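Local coordinates for lipoprotein (Bacillus anthracis, PDB 4JG9) that is of unknown function but, as a putative lipoprotein, is probably tethered to the bacterial membrane by a lipid at its N-terminus, at residues 156-159 against 164-167; 92-97 against 102-107; 39-44 against 114-119; 75-80 against 169-174. All coordinates share one frame; numbering follows the deposited sequence.

Contact 1: residues 156-159 against 164-167; sequences VLNI and KYYD
The carbonyl oxygen of I159 takes two backbone N-H groups from the facing strand: Y166 N at 2.7 Å to I159 O, and D167 N at 3.4 Å to the same oxygen, the latter weak. Y166 and D167 thus both stand opposite I159, which makes a classic beta bulge in the antiparallel hairpin of strands 153-161 and 164-173. The return bond, from I159 N to D167 O, is 2.7 Å long and closes the hydrogen-bonded pair I159-D167; its donor lies nearly along the C=O axis, at 167°. The Y166 donor is tilted 16° from the carbonyl plane of I159. At the bulge the two segments run at 131° to each other, well short of strictly antiparallel.

Side chains add little across the pairing. I159 CG2 approaches Y166 CB at 4.3 Å, while the Y166 ring, its CG anti to the backbone N, swings off toward D96, its hydroxyl bonded to D96 OD2. K74 lies against Y166 in a cation-pi contact and forms a salt bridge with D167 OD2, so both bulge residues share one lysine. N158 OD1, which accepts a hydrogen bond from Q168 NE2, sits near the plane of the Y165 ring, at its edge, 4.5 Å from Y165 CE1.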
loop_
_atom_site.group_PDB
_atom_site.type_symbol
_atom_site.label_atom_id
_atom_site.label_comp_id
_atom_site.label_asym_id
_atom_site.label_seq_id
_atom_site.Cartn_x
_atom_site.Cartn_y
_atom_site.Cartn_z
ATOM N N VAL A 156 11.093 7.686 -9.186
ATOM C CA VAL A 156 12.199 7.536 -8.255
ATOM C C VAL A 156 11.924 6.351 -7.334
ATOM O O VAL A 156 10.798 6.163 -6.854
ATOM C CB VAL A 156 12.476 8.819 -7.440
ATOM C CG1 VAL A 156 11.260 9.201 -6.580
ATOM C CG2 VAL A 156 13.743 8.651 -6.575
ATOM N N LEU A 157 12.946 5.537 -7.112
ATOM C CA LEU A 157 12.816 4.385 -6.237
ATOM C C LEU A 157 13.558 4.631 -4.926
ATOM O O LEU A 157 14.786 4.636 -4.905
ATOM C CB LEU A 157 13.394 3.162 -6.932
ATOM C CG LEU A 157 12.458 2.284 -7.758
ATOM C CD1 LEU A 157 11.541 3.103 -8.612
ATOM C CD2 LEU A 157 13.287 1.346 -8.629
ATOM N N ASN A 158 12.818 4.843 -3.839
ATOM C CA ASN A 158 13.441 5.059 -2.528
ATOM C C ASN A 158 13.602 3.743 -1.790
ATOM O O ASN A 158 12.639 3.002 -1.621
ATOM C CB ASN A 158 12.623 6.034 -1.692
ATOM C CG ASN A 158 12.389 7.336 -2.404
ATOM O OD1 ASN A 158 13.300 8.161 -2.518
ATOM N ND2 ASN A 158 11.164 7.529 -2.911
ATOM N N ILE A 159 14.826 3.438 -1.380
ATOM C CA ILE A 159 15.141 2.113 -0.866
ATOM C C ILE A 159 15.497 2.171 0.619
ATOM O O ILE A 159 16.296 3.011 1.050
ATOM C CB ILE A 159 16.289 1.460 -1.671
ATOM C CG1 ILE A 159 15.909 1.325 -3.148
ATOM C CG2 ILE A 159 16.669 0.104 -1.103
ATOM C CD1 ILE A 159 17.090 1.572 -4.061
ATOM N N LYS A 164 15.301 1.774 7.588
ATOM C CA LYS A 164 16.253 2.883 7.539
ATOM C C LYS A 164 16.610 3.204 6.089
ATOM O O LYS A 164 16.865 2.292 5.296
ATOM C CB LYS A 164 17.510 2.517 8.322
ATOM C CG LYS A 164 18.622 3.556 8.299
ATOM C CD LYS A 164 19.819 3.023 9.072
ATOM C CE LYS A 164 21.018 3.916 8.941
ATOM N NZ LYS A 164 20.849 5.170 9.713
ATOM N N TYR A 165 16.591 4.488 5.737
ATOM C CA TYR A 165 16.889 4.911 4.369
ATOM C C TYR A 165 18.257 4.411 3.904
ATOM O O TYR A 165 19.252 4.547 4.614
ATOM C CB TYR A 165 16.817 6.435 4.250
ATOM C CG TYR A 165 17.120 6.950 2.866
ATOM C CD1 TYR A 165 16.129 7.005 1.890
ATOM C CD2 TYR A 165 18.396 7.386 2.527
ATOM C CE1 TYR A 165 16.406 7.476 0.611
ATOM C CE2 TYR A 165 18.679 7.861 1.252
ATOM C CZ TYR A 165 17.684 7.899 0.301
ATOM O OH TYR A 165 17.966 8.369 -0.966
ATOM N N TYR A 166 18.304 3.836 2.708
ATOM C CA TYR A 166 19.551 3.298 2.180
ATOM C C TYR A 166 20.051 4.131 1.014
ATOM O O TYR A 166 21.155 4.663 1.047
ATOM C CB TYR A 166 19.389 1.840 1.738
ATOM C CG TYR A 166 20.688 1.272 1.233
ATOM C CD1 TYR A 166 21.708 0.961 2.118
ATOM C CD2 TYR A 166 20.919 1.091 -0.124
ATOM C CE1 TYR A 166 22.916 0.459 1.675
ATOM C CE2 TYR A 166 22.132 0.588 -0.584
ATOM C CZ TYR A 166 23.123 0.276 0.325
ATOM O OH TYR A 166 24.325 -0.224 -0.098
ATOM N N ASP A 167 19.246 4.191 -0.038
ATOM C CA ASP A 167 19.548 5.010 -1.193
ATOM C C ASP A 167 18.316 5.194 -2.070
ATOM O O ASP A 167 17.206 4.774 -1.712
ATOM C CB ASP A 167 20.696 4.404 -2.000
ATOM C CG ASP A 167 21.647 5.473 -2.537
ATOM O OD1 ASP A 167 21.142 6.563 -2.899
ATOM O OD2 ASP A 167 22.889 5.246 -2.555
#

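Contact 2: residues 92-97 against 102-107; sequences WYFLDP and GKLSII
W92 opens the contact by presenting a face of its indole to the methyl end of I106. The two side chains approach from opposite directions, and I106 CD1 comes to rest 3.8 Å above the indole plane, displaced toward the rim of the six-membered ring. Its nearest ring atoms are W92 CZ2, at 3.9 Å from I106 CD1, and W92 CH2. With the methyl 27° off the ring normal, this is a CH-pi contact. I106 keeps CG1 beside its backbone N (chi1 -65°) and runs on extended, which carries CD1 to the indole as the foremost atom of the side chain. The indole is also packed by I75 and M77 from the neighbouring strand 75-78.

Two residues on, F94 again points inward, but the geometry changes. Here L104 CD2 lies at the ring edge, near the ring plane, and approaches F94 CE1 to 4.3 Å, a looser van der Waals touch than that on the indole. L104 is in turn packed by I159 and V161 of strand 153-161. Beyond F94 the chain leaves the strand, and D96 OD1 accepts a hydrogen bond from E98 N.

The backbones stay far apart, with 11.1 Å between the CA atoms of F94 and L104; every residue that touches is buried, and the touching atoms are all carbon. Alternate inward side chains on strands 88-94 and 102-110, which belong to different antiparallel sheets, meet here in a core consistent with a beta sandwich.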
loop_
_atom_site.group_PDB
_atom_site.type_symbol
_atom_site.label_atom_id
_atom_site.label_comp_id
_atom_site.label_asym_id
_atom_site.label_seq_id
_atom_site.Cartn_x
_atom_site.Cartn_y
_atom_site.Cartn_z
ATOM N N TRP A 92 17.669 -8.107 -8.658
ATOM C CA TRP A 92 18.323 -7.035 -7.920
ATOM C C TRP A 92 19.668 -7.511 -7.393
ATOM O O TRP A 92 19.834 -8.695 -7.077
ATOM C CB TRP A 92 17.437 -6.540 -6.788
ATOM C CG TRP A 92 16.401 -5.593 -7.272
ATOM C CD1 TRP A 92 15.353 -5.879 -8.107
ATOM C CD2 TRP A 92 16.297 -4.201 -6.958
ATOM N NE1 TRP A 92 14.610 -4.746 -8.342
ATOM C CE2 TRP A 92 15.161 -3.702 -7.643
ATOM C CE3 TRP A 92 17.048 -3.325 -6.168
ATOM C CZ2 TRP A 92 14.757 -2.367 -7.559
ATOM C CZ3 TRP A 92 16.645 -1.991 -6.085
ATOM C CH2 TRP A 92 15.508 -1.530 -6.778
ATOM N N TYR A 93 20.625 -6.587 -7.315
ATOM C CA TYR A 93 21.990 -6.924 -6.929
ATOM C C TYR A 93 22.471 -6.060 -5.774
ATOM O O TYR A 93 22.390 -4.820 -5.835
ATOM C CB TYR A 93 22.933 -6.748 -8.126
ATOM C CG TYR A 93 22.626 -7.647 -9.298
ATOM C CD1 TYR A 93 21.688 -7.277 -10.254
ATOM C CD2 TYR A 93 23.288 -8.858 -9.465
ATOM C CE1 TYR A 93 21.410 -8.097 -11.345
ATOM C CE2 TYR A 93 23.016 -9.684 -10.546
ATOM C CZ TYR A 93 22.080 -9.297 -11.485
ATOM O OH TYR A 93 21.800 -10.110 -12.565
ATOM N N PHE A 94 23.000 -6.717 -4.742
ATOM C CA PHE A 94 23.472 -6.032 -3.543
ATOM C C PHE A 94 24.982 -5.951 -3.548
ATOM O O PHE A 94 25.660 -6.823 -3.005
ATOM C CB PHE A 94 22.943 -6.741 -2.295
ATOM C CG PHE A 94 21.465 -6.954 -2.334
ATOM C CD1 PHE A 94 20.600 -5.886 -2.185
ATOM C CD2 PHE A 94 20.939 -8.209 -2.570
ATOM C CE1 PHE A 94 19.244 -6.068 -2.251
ATOM C CE2 PHE A 94 19.583 -8.399 -2.635
ATOM C CZ PHE A 94 18.734 -7.327 -2.476
ATOM N N LEU A 95 25.485 -4.891 -4.177
ATOM C CA LEU A 95 26.899 -4.712 -4.466
ATOM C C LEU A 95 27.680 -4.319 -3.232
ATOM O O LEU A 95 28.863 -4.646 -3.099
ATOM C CB LEU A 95 27.073 -3.641 -5.547
ATOM C CG LEU A 95 26.112 -3.766 -6.738
ATOM C CD1 LEU A 95 26.230 -2.564 -7.651
ATOM C CD2 LEU A 95 26.404 -5.044 -7.525
ATOM N N ASP A 96 27.011 -3.614 -2.330
ATOM C CA ASP A 96 27.637 -3.149 -1.102
ATOM C C ASP A 96 28.101 -4.343 -0.246
ATOM O O ASP A 96 27.284 -5.168 0.196
ATOM C CB ASP A 96 26.641 -2.273 -0.347
ATOM C CG ASP A 96 27.236 -1.607 0.874
ATOM O OD1 ASP A 96 28.368 -1.952 1.279
ATOM O OD2 ASP A 96 26.551 -0.728 1.440
ATOM N N PRO A 97 29.428 -4.445 -0.027
ATOM C CA PRO A 97 30.007 -5.518 0.789
ATOM C C PRO A 97 29.605 -5.385 2.253
ATOM O O PRO A 97 29.779 -6.333 3.019
ATOM C CB PRO A 97 31.520 -5.317 0.627
ATOM C CG PRO A 97 31.685 -3.909 0.216
ATOM C CD PRO A 97 30.465 -3.571 -0.603
ATOM N N GLY A 102 18.261 -6.651 7.048
ATOM C CA GLY A 102 16.866 -6.309 7.298
ATOM C C GLY A 102 15.932 -6.591 6.133
ATOM O O GLY A 102 16.376 -6.955 5.045
ATOM N N LYS A 103 14.632 -6.415 6.340
ATOM C CA LYS A 103 13.717 -6.543 5.218
ATOM C C LYS A 103 13.962 -5.355 4.286
ATOM O O LYS A 103 14.313 -4.255 4.733
ATOM C CB LYS A 103 12.252 -6.517 5.672
ATOM C CG LYS A 103 11.886 -7.454 6.787
ATOM C CD LYS A 103 11.954 -8.903 6.404
ATOM C CE LYS A 103 11.275 -9.719 7.508
ATOM N NZ LYS A 103 11.772 -11.114 7.512
ATOM N N LEU A 104 13.764 -5.574 2.996
ATOM C CA LEU A 104 13.990 -4.522 2.007
ATOM C C LEU A 104 12.682 -3.852 1.623
ATOM O O LEU A 104 11.706 -4.533 1.283
ATOM C CB LEU A 104 14.652 -5.108 0.755
ATOM C CG LEU A 104 14.935 -4.167 -0.410
ATOM C CD1 LEU A 104 16.148 -3.308 -0.120
ATOM C CD2 LEU A 104 15.151 -4.979 -1.669
ATOM N N SER A 105 12.658 -2.525 1.689
ATOM C CA SER A 105 11.486 -1.763 1.258
ATOM C C SER A 105 11.788 -0.877 0.053
ATOM O O SER A 105 12.868 -0.287 -0.065
ATOM C CB SER A 105 10.934 -0.887 2.394
ATOM O OG SER A 105 10.680 -1.625 3.576
ATOM N N ILE A 106 10.818 -0.792 -0.845
ATOM C CA ILE A 106 10.912 0.115 -1.965
ATOM C C ILE A 106 9.658 0.966 -2.028
ATOM O O ILE A 106 8.554 0.446 -2.153
ATOM C CB ILE A 106 11.053 -0.618 -3.292
ATOM C CG1 ILE A 106 12.372 -1.381 -3.333
ATOM C CG2 ILE A 106 11.010 0.384 -4.442
ATOM C CD1 ILE A 106 12.421 -2.390 -4.438
ATOM N N ILE A 107 9.837 2.278 -1.942
ATOM C CA ILE A 107 8.735 3.223 -2.016
ATOM C C ILE A 107 8.942 4.123 -3.226
ATOM O O ILE A 107 9.916 4.874 -3.276
ATOM C CB ILE A 107 8.692 4.096 -0.766
ATOM C CG1 ILE A 107 8.559 3.220 0.490
ATOM C CG2 ILE A 107 7.569 5.116 -0.864
ATOM C CD1 ILE A 107 8.350 4.016 1.765
#

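Contact 3: residues 39-44 against 114-119; sequences VNAPSF and VTPTPL
V39 and T115 form the tight end of this contact, methyl against methyl. V39 CG2 is 3.5 Å from T115 CG2, and V39 CG1 follows at 3.7 Å from that same threonine methyl, so T115 CG2 is met by both branches of the valine. With V39 CG1 anti to the carbonyl carbon (chi1 -56°), CG2 falls between the backbone N and the carbonyl carbon, from where it also reaches P116 CD at 3.9 Å. The valine and threonine side chains cross at about a right angle, whereas V39 slides past the proline ring in the opposite direction. Two residues further on, A41 CB meets P116 CG at 3.6 Å. The buried proline ring is also touched by I107 of strand 102-110 and by F45.

Toward the ends the packing gives way. V114 is exposed and S43 lies on the surface, while the chain at F44 has moved off to Y160 and S105. Both segments also belong to the dimer interface: N40 N bonds to T117 OG1 of the second subunit, and N40 ND2 to P118 O of that subunit.

Within the chain, then, the contact is apolar packing of methyl groups and a proline ring, while the directional polar bonds of N40 and T117 serve the association of the two subunits.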
loop_
_atom_site.group_PDB
_atom_site.type_symbol
_atom_site.label_atom_id
_atom_site.label_comp_id
_atom_site.label_asym_id
_atom_site.label_seq_id
_atom_site.Cartn_x
_atom_site.Cartn_y
_atom_site.Cartn_z
ATOM N N VAL A 39 -3.190 9.603 0.485
ATOM C CA VAL A 39 -2.884 8.198 0.755
ATOM C C VAL A 39 -2.043 8.065 2.010
ATOM O O VAL A 39 -1.408 9.032 2.444
ATOM C CB VAL A 39 -2.110 7.527 -0.401
ATOM C CG1 VAL A 39 -2.867 7.658 -1.708
ATOM C CG2 VAL A 39 -0.721 8.130 -0.519
ATOM N N ASN A 40 -2.027 6.860 2.576
ATOM C CA ASN A 40 -1.119 6.539 3.671
ATOM C C ASN A 40 0.222 6.045 3.131
ATOM O O ASN A 40 0.308 5.515 2.023
ATOM C CB ASN A 40 -1.721 5.467 4.575
ATOM C CG ASN A 40 -2.735 6.029 5.547
ATOM O OD1 ASN A 40 -2.512 7.096 6.129
ATOM N ND2 ASN A 40 -3.860 5.325 5.727
ATOM N N ALA A 41 1.260 6.194 3.939
ATOM C CA ALA A 41 2.583 5.723 3.589
ATOM C C ALA A 41 3.205 5.154 4.860
ATOM O O ALA A 41 2.715 5.409 5.958
ATOM C CB ALA A 41 3.419 6.868 3.041
ATOM N N PRO A 42 4.272 4.360 4.721
ATOM C CA PRO A 42 4.944 3.874 5.931
ATOM C C PRO A 42 5.474 5.041 6.758
ATOM O O PRO A 42 5.834 6.075 6.203
ATOM C CB PRO A 42 6.106 3.037 5.371
ATOM C CG PRO A 42 5.613 2.583 4.022
ATOM C CD PRO A 42 4.799 3.742 3.493
ATOM N N SER A 43 5.527 4.880 8.074
ATOM C CA SER A 43 5.968 5.979 8.933
ATOM C C SER A 43 7.425 6.376 8.713
ATOM O O SER A 43 7.823 7.472 9.094
ATOM C CB SER A 43 5.753 5.628 10.395
ATOM O OG SER A 43 6.640 4.595 10.771
ATOM N N PHE A 44 8.223 5.486 8.128
ATOM C CA PHE A 44 9.634 5.797 7.873
ATOM C C PHE A 44 9.828 6.536 6.566
ATOM O O PHE A 44 10.948 6.911 6.222
ATOM C CB PHE A 44 10.541 4.552 7.951
ATOM C CG PHE A 44 10.080 3.395 7.102
ATOM C CD1 PHE A 44 10.456 3.298 5.765
ATOM C CD2 PHE A 44 9.275 2.394 7.647
ATOM C CE1 PHE A 44 10.039 2.210 4.970
ATOM C CE2 PHE A 44 8.854 1.311 6.875
ATOM C CZ PHE A 44 9.240 1.213 5.530
ATOM N N VAL A 114 3.473 13.627 -5.141
ATOM C CA VAL A 114 3.769 13.570 -3.709
ATOM C C VAL A 114 3.079 12.342 -3.123
ATOM O O VAL A 114 2.944 12.198 -1.912
ATOM C CB VAL A 114 3.310 14.849 -2.970
ATOM C CG1 VAL A 114 4.113 16.049 -3.435
ATOM C CG2 VAL A 114 1.813 15.075 -3.168
ATOM N N THR A 115 2.630 11.460 -4.006
ATOM C CA THR A 115 1.861 10.292 -3.602
ATOM C C THR A 115 2.699 9.018 -3.734
ATOM O O THR A 115 2.870 8.496 -4.830
ATOM C CB THR A 115 0.624 10.144 -4.478
ATOM O OG1 THR A 115 -0.021 11.412 -4.597
ATOM C CG2 THR A 115 -0.324 9.162 -3.873
ATOM N N PRO A 116 3.209 8.504 -2.609
ATOM C CA PRO A 116 4.058 7.310 -2.656
ATOM C C PRO A 116 3.240 6.062 -2.943
ATOM O O PRO A 116 2.041 6.022 -2.678
ATOM C CB PRO A 116 4.644 7.238 -1.247
ATOM C CG PRO A 116 3.616 7.921 -0.386
ATOM C CD PRO A 116 3.053 9.029 -1.240
ATOM N N THR A 117 3.872 5.070 -3.539
ATOM C CA THR A 117 3.196 3.832 -3.845
ATOM C C THR A 117 4.171 2.687 -3.745
ATOM O O THR A 117 5.366 2.865 -3.918
ATOM C CB THR A 117 2.576 3.862 -5.252
ATOM O OG1 THR A 117 1.757 2.708 -5.444
ATOM C CG2 THR A 117 3.648 3.888 -6.304
ATOM N N PRO A 118 3.654 1.513 -3.436
ATOM C CA PRO A 118 4.461 0.302 -3.420
ATOM C C PRO A 118 4.509 -0.279 -4.814
ATOM O O PRO A 118 3.568 -0.095 -5.569
ATOM C CB PRO A 118 3.678 -0.622 -2.495
ATOM C CG PRO A 118 2.278 -0.154 -2.598
ATOM C CD PRO A 118 2.375 1.329 -2.740
ATOM N N LEU A 119 5.579 -0.971 -5.162
ATOM C CA LEU A 119 5.588 -1.644 -6.404
ATOM C C LEU A 119 5.829 -3.119 -6.248
ATOM O O LEU A 119 5.969 -3.766 -7.265
ATOM C CB LEU A 119 6.574 -1.010 -7.387
ATOM C CG LEU A 119 7.946 -0.566 -6.901
ATOM C CD1 LEU A 119 8.784 -1.750 -6.463
ATOM C CD2 LEU A 119 8.646 0.190 -8.008
#

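Contact 4: residues 75-80 against 169-174; sequences IAMADS and FVITAE
Strand segments 75-78 and 169-173 run almost in the same direction, 11° apart, with their axes 10.0 Å from each other, a spacing bridged by side chains alone. M77, present as selenomethionine, reaches across from one strand, and F169 and I171 answer from the other. M77 CG comes to the edge of the F169 ring, near its plane, and approaches F169 CZ to 4.1 Å; the two side chains cross obliquely. M77 holds this CG between its backbone N and carbonyl carbon (chi1 53°), the rotation that brings it to the ring edge. Further out, M77 SE rests 4.2 Å from I171 CG2, while the chain bends at chi3 (-98°) and turns the terminal methyl aside.

The two strands belong to different antiparallel sheets, which pack face to face here with their inward residues interleaved in the hydrophobic core. I90 of the neighbouring strand 88-94 also packs against M77, and the loop residue I82 touches both M77 and I171. F169 is packed by I159 of strand 153-161 and by T58 of a loop.

At its start the contact is looser: I75 O lies 4.5 Å from F169 CE2, oblique to the ring. Beyond A78 the first segment leaves its strand through an inverse gamma turn centred on D79, whose S80 N to A78 O bond is weak, while D79 OD2 is hydrogen-bonded to S60 OG.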
loop_
_atom_site.group_PDB
_atom_site.type_symbol
_atom_site.label_atom_id
_atom_site.label_comp_id
_atom_site.label_asym_id
_atom_site.label_seq_id
_atom_site.Cartn_x
_atom_site.Cartn_y
_atom_site.Cartn_z
ATOM N N ILE A 75 23.736 -0.675 -4.609
ATOM C CA ILE A 75 22.602 -1.469 -5.030
ATOM C C ILE A 75 22.203 -1.136 -6.459
ATOM O O ILE A 75 22.259 0.006 -6.872
ATOM C CB ILE A 75 21.418 -1.283 -4.065
ATOM C CG1 ILE A 75 20.352 -2.347 -4.305
ATOM C CG2 ILE A 75 20.845 0.117 -4.180
ATOM C CD1 ILE A 75 19.342 -2.451 -3.189
ATOM N N ALA A 76 21.785 -2.143 -7.206
ATOM C CA ALA A 76 21.364 -1.946 -8.581
ATOM C C ALA A 76 20.414 -3.047 -9.009
ATOM O O ALA A 76 20.339 -4.094 -8.357
ATOM C CB ALA A 76 22.582 -1.901 -9.504
HETATM N N MSE A 77 19.686 -2.806 -10.097
HETATM C CA MSE A 77 18.858 -3.839 -10.705
HETATM C C MSE A 77 19.370 -4.143 -12.102
HETATM O O MSE A 77 20.108 -3.343 -12.686
HETATM C CB MSE A 77 17.398 -3.407 -10.770
HETATM C CG MSE A 77 17.195 -2.054 -11.430
HETATM SE SE MSE A 77 15.287 -1.591 -11.678
HETATM C CE MSE A 77 15.214 -2.151 -13.542
ATOM N N ALA A 78 18.995 -5.301 -12.634
ATOM C CA ALA A 78 19.345 -5.626 -14.006
ATOM C C ALA A 78 18.753 -4.566 -14.925
ATOM O O ALA A 78 17.610 -4.123 -14.729
ATOM C CB ALA A 78 18.820 -6.999 -14.375
ATOM N N ASP A 79 19.524 -4.159 -15.929
ATOM C CA ASP A 79 19.031 -3.177 -16.872
ATOM C C ASP A 79 18.000 -3.861 -17.751
ATOM O O ASP A 79 18.303 -4.337 -18.840
ATOM C CB ASP A 79 20.140 -2.590 -17.723
ATOM C CG ASP A 79 19.678 -1.362 -18.494
ATOM O OD1 ASP A 79 18.454 -1.088 -18.505
ATOM O OD2 ASP A 79 20.531 -0.694 -19.114
ATOM N N SER A 80 16.777 -3.932 -17.259
ATOM C CA SER A 80 15.725 -4.582 -18.010
ATOM C C SER A 80 14.635 -3.558 -18.315
ATOM O O SER A 80 14.379 -2.665 -17.508
ATOM C CB SER A 80 15.167 -5.741 -17.189
ATOM O OG SER A 80 14.128 -6.396 -17.887
ATOM N N PHE A 169 17.201 5.840 -6.582
ATOM C CA PHE A 169 17.578 6.137 -7.960
ATOM C C PHE A 169 16.363 6.188 -8.878
ATOM O O PHE A 169 15.282 5.734 -8.511
ATOM C CB PHE A 169 18.684 5.196 -8.489
ATOM C CG PHE A 169 18.281 3.757 -8.577
ATOM C CD1 PHE A 169 17.718 3.245 -9.737
ATOM C CD2 PHE A 169 18.491 2.908 -7.514
ATOM C CE1 PHE A 169 17.348 1.910 -9.824
ATOM C CE2 PHE A 169 18.117 1.572 -7.589
ATOM C CZ PHE A 169 17.546 1.075 -8.746
ATOM N N VAL A 170 16.544 6.770 -10.057
ATOM C CA VAL A 170 15.440 7.014 -10.971
ATOM C C VAL A 170 15.444 6.033 -12.135
ATOM O O VAL A 170 16.487 5.752 -12.723
ATOM C CB VAL A 170 15.484 8.470 -11.498
ATOM C CG1 VAL A 170 14.475 8.684 -12.602
ATOM C CG2 VAL A 170 15.227 9.442 -10.359
ATOM N N ILE A 171 14.272 5.513 -12.474
ATOM C CA ILE A 171 14.148 4.596 -13.600
ATOM C C ILE A 171 13.096 5.122 -14.553
ATOM O O ILE A 171 12.351 6.043 -14.213
ATOM C CB ILE A 171 13.780 3.164 -13.135
ATOM C CG1 ILE A 171 12.463 3.176 -12.359
ATOM C CG2 ILE A 171 14.871 2.592 -12.238
ATOM C CD1 ILE A 171 11.393 2.394 -13.008
ATOM N N THR A 172 13.050 4.553 -15.751
ATOM C CA THR A 172 12.068 4.948 -16.754
ATOM C C THR A 172 11.081 3.822 -16.988
ATOM O O THR A 172 11.474 2.672 -17.170
ATOM C CB THR A 172 12.734 5.254 -18.095
ATOM O OG1 THR A 172 13.754 6.239 -17.907
ATOM C CG2 THR A 172 11.710 5.760 -19.096
ATOM N N ALA A 173 9.799 4.143 -16.986
ATOM C CA ALA A 173 8.800 3.170 -17.386
ATOM C C ALA A 173 8.265 3.570 -18.744
ATOM O O ALA A 173 7.919 4.733 -18.978
ATOM C CB ALA A 173 7.663 3.088 -16.359
ATOM N N GLU A 174 8.187 2.595 -19.637
ATOM C CA GLU A 174 7.719 2.831 -20.989
ATOM C C GLU A 174 6.229 2.533 -21.077
ATOM O O GLU A 174 5.554 2.959 -22.007
ATOM C CB GLU A 174 8.502 1.961 -21.968
ATOM C CG GLU A 174 9.959 2.351 -22.096
ATOM C CD GLU A 174 10.825 1.214 -22.599
ATOM O OE1 GLU A 174 10.497 0.633 -23.654
ATOM O OE2 GLU A 174 11.841 0.910 -21.937
ATOM O OXT GLU A 174 5.661 1.859 -20.211
#

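Contacts 2 and 4 both span the two sheets and form one continuous core: W92 CH2 lies 3.8 Å from F169 CZ, and I75 packs on F94. Contact 1 works within a single sheet and is the one of the four held across its segments by hydrogen bonds; its I159 nonetheless belongs to the same core. Contact 3 sits farther out, about 13 Å from the chain centre, where it fastens an arm without regular structure beside strand 102-110 and borders the second subunit. It touches contact 2 but not contact 4, which is about 6 Å away at the nearest atoms.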